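Local coordinates for protein aromatic-L-amino-acid decarboxylase (Catharanthus roseus, PDB 6EEW) that catalyses the pyridoxal 5'-phosphate-dependent decarboxylation of L-tryptophan to tryptamine and of 5-hydroxy-L-tryptophan to serotonin, working as a homodimer, at residues L149-S152 with F153-S156; N442-L445 with L446-N450; R484-D487 with L488-L492. All blocks are in the same frame, centred on the assembly; numbering follows the deposited sequence.

In the fold
Along the chain the three contacts come in series, none nested in or crossing another, and each is local. Contact 1 is the first, a turn within the loop that leads from helix 130-146 to strand 160-164, an outermost strand of the seven-stranded mixed sheet. Contact 2 is a turn of helix 438-451 and contact 3 a turn of the C-terminal helix 479-496; between these helices the chain runs through strands 459-462 and 465-471 of the four-stranded antiparallel sheet. The two helices pack together, with Leu449 between Ile489 and Leu492. Contact 1 lies across the chain's centre from both, its centre about 47 Å from each of theirs.

Contact 1 (L149-S152 with F153-S156)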
loop_
_atom_site.group_PDB
_atom_site.type_symbol
_atom_site.label_atom_id
_atom_site.label_comp_id
_atom_site.label_asym_id
_atom_site.label_seq_id
_atom_site.Cartn_x
_atom_site.Cartn_y
_atom_site.Cartn_z
ATOM N N LEU A 149 9.628 -24.059 -1.965
ATOM C CA LEU A 149 10.763 -23.274 -2.404
ATOM C C LEU A 149 12.026 -23.714 -1.661
ATOM O O LEU A 149 11.959 -24.187 -0.521
ATOM C CB LEU A 149 10.517 -21.791 -2.138
ATOM C CG LEU A 149 9.233 -21.171 -2.694
ATOM C CD1 LEU A 149 9.187 -19.682 -2.348
ATOM C CD2 LEU A 149 9.138 -21.384 -4.208
ATOM N N PRO A 150 13.189 -23.561 -2.277
ATOM C CA PRO A 150 14.435 -23.910 -1.585
ATOM C C PRO A 150 14.654 -23.034 -0.356
ATOM O O PRO A 150 14.039 -21.982 -0.183
ATOM C CB PRO A 150 15.518 -23.677 -2.643
ATOM C CG PRO A 150 14.884 -22.779 -3.674
ATOM C CD PRO A 150 13.401 -23.079 -3.649
ATOM N N LYS A 151 15.499 -23.529 0.550
ATOM C CA LYS A 151 15.830 -22.787 1.762
ATOM C C LYS A 151 16.467 -21.433 1.462
ATOM O O LYS A 151 16.553 -20.583 2.355
ATOM C CB LYS A 151 16.746 -23.631 2.651
ATOM C CG LYS A 151 16.010 -24.527 3.659
ATOM C CD LYS A 151 15.472 -23.695 4.834
ATOM C CE LYS A 151 14.872 -24.566 5.944
ATOM N NZ LYS A 151 13.632 -25.305 5.522
ATOM N N SER A 152 16.937 -21.218 0.242
ATOM C CA SER A 152 17.551 -19.949 -0.112
ATOM C C SER A 152 16.539 -18.811 -0.217
ATOM O O SER A 152 16.947 -17.661 -0.418
ATOM C CB SER A 152 18.319 -20.108 -1.424
ATOM O OG SER A 152 17.478 -20.625 -2.442
ATOM N N PHE A 153 15.245 -19.091 -0.063
ATOM C CA PHE A 153 14.211 -18.064 -0.039
ATOM C C PHE A 153 13.603 -17.883 1.349
ATOM O O PHE A 153 12.572 -17.215 1.476
ATOM C CB PHE A 153 13.098 -18.395 -1.041
ATOM C CG PHE A 153 13.535 -18.328 -2.481
ATOM C CD1 PHE A 153 13.516 -17.108 -3.161
ATOM C CD2 PHE A 153 13.960 -19.476 -3.151
ATOM C CE1 PHE A 153 13.909 -17.011 -4.492
ATOM C CE2 PHE A 153 14.353 -19.403 -4.485
ATOM C CZ PHE A 153 14.333 -18.155 -5.162
ATOM N N MET A 154 14.173 -18.507 2.378
ATOM C CA MET A 154 13.560 -18.528 3.697
ATOM C C MET A 154 14.427 -17.816 4.717
ATOM O O MET A 154 15.661 -17.886 4.675
ATOM C CB MET A 154 13.314 -19.969 4.183
ATOM C CG MET A 154 12.474 -20.765 3.254
ATOM S SD MET A 154 12.195 -22.448 3.824
ATOM C CE MET A 154 11.293 -23.063 2.406
ATOM N N PHE A 155 13.755 -17.178 5.672
ATOM C CA PHE A 155 14.458 -16.565 6.789
ATOM C C PHE A 155 15.190 -17.626 7.603
ATOM O O PHE A 155 16.317 -17.400 8.063
ATOM C CB PHE A 155 13.464 -15.796 7.669
ATOM C CG PHE A 155 12.979 -14.505 7.066
ATOM C CD1 PHE A 155 13.809 -13.382 7.024
ATOM C CD2 PHE A 155 11.707 -14.410 6.530
ATOM C CE1 PHE A 155 13.370 -12.177 6.472
ATOM C CE2 PHE A 155 11.263 -13.216 5.976
ATOM C CZ PHE A 155 12.096 -12.090 5.954
ATOM N N SER A 156 14.561 -18.793 7.796
ATOM C CA SER A 156 15.241 -19.907 8.453
ATOM C C SER A 156 16.465 -20.375 7.674
ATOM O O SER A 156 17.366 -20.979 8.263
ATOM C CB SER A 156 14.275 -21.080 8.652
ATOM O OG SER A 156 13.734 -21.502 7.415
#
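Met154 folds back over the turn that precedes it, and its thioether chain touches three residues in succession. Its CB lies 3.8 Å from the carbonyl O of Lys151, and CG is near the same oxygen and that of Pro150. Met154 SD then meets the bent lysine chain, 3.6 Å from Lys151 NZ, where the two side chains pass at a slant. Extended beyond CG, the chain carries the methyl Met154 CE to 3.2 Å from Leu149 O. Bends at chi2 and chi4 curl the lysine round, and Lys151 CE lies 3.6 Å from Ser156 OG. The backbone here makes a short 3-10 turn: Phe153 N donates to Pro150 O (3.1 Å, N-H...O angle 165°) and Met154 N to Lys151 O (3.2 Å), both bonds spanning i to i+3. Pro150 and the Phe153 ring point the same way, and Pro150 CG reaches the ring edge near its plane, 3.5 Å from Phe153 CD2. The turn joins helix 130-146 to the large sheet: Met154 packs on Ala144 and Gln145, Asp141 of that helix accepts from the backbone N of Phe155 and Ser156, and Leu149 and Phe153 lie against Trp331 of strand 328-332.

Contact 2 (N442-L445 with L446-N450); sequences NKKL and LDMLN
Asn442 to Leu445 and Leu446 to Asn450 are consecutive pieces of helix 438-451, and four i to i+4 bonds join them. Leu446 N donates to Asn442 O, Asp447 N to Lys443 O, Met448 N to Lys444 O and Leu449 N to Leu445 O, each at 2.9 Å; the third is the straightest, with an N-H...O angle of 172°. Among the side chains the closest approach is between Lys444 and Met448. The lysine leaves the backbone with CG anti to N (chi1 -177°), then bends at chi2 and chi4, which swings Lys444 NZ along the helix to 3.2 Å from Met448 SD. The methionine rises from beside its own backbone N, Met448 CG passing 3.1 Å from Lys444 O and lying 3.5 Å from Lys444 NZ, so that both CG and SD sit by the ammonium. One residue further along, Leu445 and Leu449 form the next i to i+4 pair, the branch point of Leu445 meeting a methyl of Leu449: Leu445 CG is 4.1 Å from Leu449 CD1, and Leu449 CG also rests 3.3 Å from Leu445 O. These buried leucines face helix 479-496, with Leu445 on Thr493 and Leu449 on Ile489, while Leu445 also reaches Leu468 of strand 465-471. Buried Asn442 turns its amide toward neighbouring backbone, OD1 accepting from Leu429 N and ND2 donating to Val438 O. The helix therefore has two chemical sides: leucines meet helix and sheet by dispersion, whereas on exposed Lys444 a presumably charged ammonium lies beside polarisable sulfur, an arrangement that is probably mildly favourable.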
loop_
_atom_site.group_PDB
_atom_site.type_symbol
_atom_site.label_atom_id
_atom_site.label_comp_id
_atom_site.label_asym_id
_atom_site.label_seq_id
_atom_site.Cartn_x
_atom_site.Cartn_y
_atom_site.Cartn_z
ATOM N N ASN A 442 -18.333 -11.602 -31.777
ATOM C CA ASN A 442 -17.980 -11.901 -30.397
ATOM C C ASN A 442 -18.154 -10.678 -29.501
ATOM O O ASN A 442 -18.549 -10.809 -28.333
ATOM C CB ASN A 442 -16.543 -12.423 -30.349
ATOM C CG ASN A 442 -16.427 -13.861 -30.842
ATOM O OD1 ASN A 442 -16.806 -14.807 -30.149
ATOM N ND2 ASN A 442 -15.905 -14.025 -32.055
ATOM N N LYS A 443 -17.896 -9.479 -30.032
ATOM C CA LYS A 443 -18.099 -8.260 -29.255
ATOM C C LYS A 443 -19.571 -8.062 -28.915
ATOM O O LYS A 443 -19.918 -7.689 -27.788
ATOM C CB LYS A 443 -17.552 -7.068 -30.038
ATOM C CG LYS A 443 -16.970 -5.969 -29.176
ATOM C CD LYS A 443 -16.592 -4.757 -30.025
ATOM C CE LYS A 443 -15.850 -5.176 -31.293
ATOM N NZ LYS A 443 -14.606 -5.950 -31.013
ATOM N N LYS A 444 -20.452 -8.328 -29.880
ATOM C CA LYS A 444 -21.885 -8.240 -29.627
ATOM C C LYS A 444 -22.318 -9.253 -28.578
ATOM O O LYS A 444 -23.131 -8.941 -27.698
ATOM C CB LYS A 444 -22.655 -8.457 -30.929
ATOM C CG LYS A 444 -24.159 -8.315 -30.797
ATOM C CD LYS A 444 -24.535 -7.031 -30.062
ATOM C CE LYS A 444 -25.997 -6.673 -30.290
ATOM N NZ LYS A 444 -26.898 -7.846 -30.106
ATOM N N LEU A 445 -21.791 -10.476 -28.655
ATOM C CA LEU A 445 -22.143 -11.474 -27.651
ATOM C C LEU A 445 -21.713 -11.021 -26.258
ATOM O O LEU A 445 -22.487 -11.108 -25.295
ATOM C CB LEU A 445 -21.506 -12.819 -27.991
ATOM C CG LEU A 445 -21.791 -13.899 -26.947
ATOM C CD1 LEU A 445 -23.291 -14.144 -26.855
ATOM C CD2 LEU A 445 -21.044 -15.177 -27.273
ATOM N N LEU A 446 -20.472 -10.544 -26.129
ATOM C CA LEU A 446 -20.009 -10.054 -24.832
ATOM C C LEU A 446 -20.885 -8.918 -24.317
ATOM O O LEU A 446 -21.247 -8.884 -23.131
ATOM C CB LEU A 446 -18.558 -9.581 -24.934
ATOM C CG LEU A 446 -17.988 -9.011 -23.626
ATOM C CD1 LEU A 446 -17.955 -10.060 -22.525
ATOM C CD2 LEU A 446 -16.631 -8.344 -23.806
ATOM N N ASP A 447 -21.249 -7.982 -25.195
ATOM C CA ASP A 447 -22.062 -6.862 -24.746
ATOM C C ASP A 447 -23.424 -7.338 -24.260
ATOM O O ASP A 447 -23.908 -6.889 -23.218
ATOM C CB ASP A 447 -22.194 -5.820 -25.857
ATOM C CG ASP A 447 -22.519 -4.429 -25.314
ATOM O OD1 ASP A 447 -23.568 -4.271 -24.650
ATOM O OD2 ASP A 447 -21.712 -3.497 -25.523
ATOM N N MET A 448 -24.072 -8.230 -25.013
ATOM C CA MET A 448 -25.352 -8.776 -24.564
ATOM C C MET A 448 -25.210 -9.434 -23.194
ATOM O O MET A 448 -26.011 -9.189 -22.275
ATOM C CB MET A 448 -25.878 -9.775 -25.593
ATOM C CG MET A 448 -26.104 -9.185 -26.975
ATOM S SD MET A 448 -26.553 -10.441 -28.192
ATOM C CE MET A 448 -28.120 -11.024 -27.541
ATOM N N LEU A 449 -24.181 -10.272 -23.036
ATOM C CA LEU A 449 -23.978 -10.954 -21.765
ATOM C C LEU A 449 -23.920 -9.953 -20.625
ATOM O O LEU A 449 -24.670 -10.056 -19.647
ATOM C CB LEU A 449 -22.694 -11.781 -21.813
ATOM C CG LEU A 449 -22.749 -13.050 -22.661
ATOM C CD1 LEU A 449 -21.348 -13.564 -22.895
ATOM C CD2 LEU A 449 -23.597 -14.108 -21.975
ATOM N N ASN A 450 -23.050 -8.950 -20.757
ATOM C CA ASN A 450 -22.854 -8.008 -19.660
ATOM C C ASN A 450 -24.096 -7.156 -19.437
ATOM O O ASN A 450 -24.438 -6.834 -18.291
ATOM C CB ASN A 450 -21.622 -7.151 -19.926
ATOM C CG ASN A 450 -20.329 -7.930 -19.763
ATOM O OD1 ASN A 450 -20.248 -8.874 -18.972
ATOM N ND2 ASN A 450 -19.311 -7.545 -20.516
#

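Contact 3 (R484-D487 with L488-L492); sequences RVWD and LIQKL
Trp486 sends its indole out anti to the backbone N (chi1 175°), while Gln490, one helical turn later, sets CG beside its own N (chi1 -81°) and runs on extended; together these torsions lay the glutamine chain over one indole face. Gln490 CG makes a CH-pi contact, 3.9 Å from the centroid of the Trp486 six-membered ring, and the amide stacks on the indole with the two planes 21° apart. Gln490 CD lies 3.6 Å from Trp486 CZ2. Gln490 NE2 makes a weak hydrogen bond to Asp411 OD2, and the indole also meets the ring of Trp407, the planes nearly parallel. This is an i to i+4 pairing on the C-terminal helix 479-496, which packs against helices 375-409 and 438-451. Ile489 faces helix 375-409, where it touches Phe404; Ile489 CG2 also touches the indole at Trp486 CZ3 (3.9 Å), and Ile489 CD1 meets Val485 CG1 at 3.7 Å. Backbone bonds hold the turn, among them Ile489 N to Val485 O (2.8 Å) and Gln490 N to Trp486 O (3.0 Å). On the exposed side Arg484 reaches away to a salt bridge with Glu46.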
loop_
_atom_site.group_PDB
_atom_site.type_symbol
_atom_site.label_atom_id
_atom_site.label_comp_id
_atom_site.label_asym_id
_atom_site.label_seq_id
_atom_site.Cartn_x
_atom_site.Cartn_y
_atom_site.Cartn_z
ATOM N N ARG A 484 -25.420 -22.048 -15.267
ATOM C CA ARG A 484 -26.371 -21.045 -15.732
ATOM C C ARG A 484 -25.710 -20.008 -16.631
ATOM O O ARG A 484 -26.338 -19.527 -17.580
ATOM C CB ARG A 484 -27.054 -20.358 -14.554
ATOM C CG ARG A 484 -27.863 -21.287 -13.664
ATOM C CD ARG A 484 -28.785 -20.466 -12.775
ATOM N NE ARG A 484 -28.061 -19.462 -12.000
ATOM C CZ ARG A 484 -28.641 -18.584 -11.189
ATOM N NH1 ARG A 484 -29.960 -18.586 -11.043
ATOM N NH2 ARG A 484 -27.905 -17.699 -10.525
ATOM N N VAL A 485 -24.451 -19.659 -16.368
ATOM C CA VAL A 485 -23.749 -18.760 -17.280
ATOM C C VAL A 485 -23.643 -19.390 -18.659
ATOM O O VAL A 485 -23.870 -18.736 -19.681
ATOM C CB VAL A 485 -22.357 -18.400 -16.738
ATOM C CG1 VAL A 485 -21.552 -17.723 -17.835
ATOM C CG2 VAL A 485 -22.475 -17.472 -15.547
ATOM N N TRP A 486 -23.271 -20.666 -18.710
ATOM C CA TRP A 486 -23.169 -21.338 -20.003
ATOM C C TRP A 486 -24.527 -21.406 -20.699
ATOM O O TRP A 486 -24.628 -21.172 -21.914
ATOM C CB TRP A 486 -22.568 -22.728 -19.818
ATOM C CG TRP A 486 -22.537 -23.520 -21.065
ATOM C CD1 TRP A 486 -23.073 -24.759 -21.270
ATOM C CD2 TRP A 486 -21.979 -23.111 -22.317
ATOM N NE1 TRP A 486 -22.849 -25.163 -22.561
ATOM C CE2 TRP A 486 -22.184 -24.167 -23.229
ATOM C CE3 TRP A 486 -21.311 -21.961 -22.750
ATOM C CZ2 TRP A 486 -21.747 -24.109 -24.548
ATOM C CZ3 TRP A 486 -20.876 -21.904 -24.061
ATOM C CH2 TRP A 486 -21.102 -22.971 -24.948
ATOM N N ASP A 487 -25.585 -21.707 -19.946
ATOM C CA ASP A 487 -26.924 -21.686 -20.531
ATOM C C ASP A 487 -27.241 -20.316 -21.119
ATOM O O ASP A 487 -27.749 -20.207 -22.242
ATOM C CB ASP A 487 -27.964 -22.064 -19.473
ATOM C CG ASP A 487 -27.903 -23.527 -19.091
ATOM O OD1 ASP A 487 -27.491 -24.345 -19.936
ATOM O OD2 ASP A 487 -28.247 -23.856 -17.933
ATOM N N LEU A 488 -26.931 -19.250 -20.374
ATOM C CA LEU A 488 -27.204 -17.899 -20.848
ATOM C C LEU A 488 -26.406 -17.588 -22.104
ATOM O O LEU A 488 -26.919 -16.967 -23.043
ATOM C CB LEU A 488 -26.872 -16.886 -19.753
ATOM C CG LEU A 488 -27.069 -15.404 -20.097
ATOM C CD1 LEU A 488 -28.532 -15.086 -20.341
ATOM C CD2 LEU A 488 -26.449 -14.469 -19.055
ATOM N N ILE A 489 -25.130 -17.973 -22.117
ATOM C CA ILE A 489 -24.288 -17.747 -23.286
ATOM C C ILE A 489 -24.910 -18.401 -24.509
ATOM O O ILE A 489 -25.009 -17.790 -25.583
ATOM C CB ILE A 489 -22.861 -18.261 -23.025
ATOM C CG1 ILE A 489 -22.227 -17.480 -21.862
ATOM C CG2 ILE A 489 -22.030 -18.186 -24.294
ATOM C CD1 ILE A 489 -20.839 -17.937 -21.470
ATOM N N GLN A 490 -25.371 -19.647 -24.356
ATOM C CA GLN A 490 -25.983 -20.337 -25.485
ATOM C C GLN A 490 -27.272 -19.651 -25.922
ATOM O O GLN A 490 -27.538 -19.526 -27.124
ATOM C CB GLN A 490 -26.240 -21.805 -25.137
ATOM C CG GLN A 490 -25.016 -22.696 -25.280
ATOM C CD GLN A 490 -25.335 -24.168 -25.096
ATOM O OE1 GLN A 490 -25.978 -24.565 -24.121
ATOM N NE2 GLN A 490 -24.909 -24.984 -26.055
ATOM N N LYS A 491 -28.093 -19.206 -24.966
ATOM C CA LYS A 491 -29.329 -18.516 -25.337
ATOM C C LYS A 491 -29.030 -17.244 -26.118
ATOM O O LYS A 491 -29.662 -16.964 -27.144
ATOM C CB LYS A 491 -30.173 -18.184 -24.105
ATOM C CG LYS A 491 -31.463 -17.435 -24.473
ATOM C CD LYS A 491 -32.323 -17.083 -23.267
ATOM C CE LYS A 491 -31.684 -16.006 -22.403
ATOM N NZ LYS A 491 -32.607 -15.528 -21.329
ATOM N N LEU A 492 -28.078 -16.447 -25.633
ATOM C CA LEU A 492 -27.759 -15.199 -26.314
ATOM C C LEU A 492 -27.122 -15.452 -27.671
ATOM O O LEU A 492 -27.296 -14.652 -28.597
ATOM C CB LEU A 492 -26.851 -14.339 -25.438
ATOM C CG LEU A 492 -27.497 -13.888 -24.126
ATOM C CD1 LEU A 492 -26.560 -12.995 -23.316
ATOM C CD2 LEU A 492 -28.814 -13.192 -24.407
#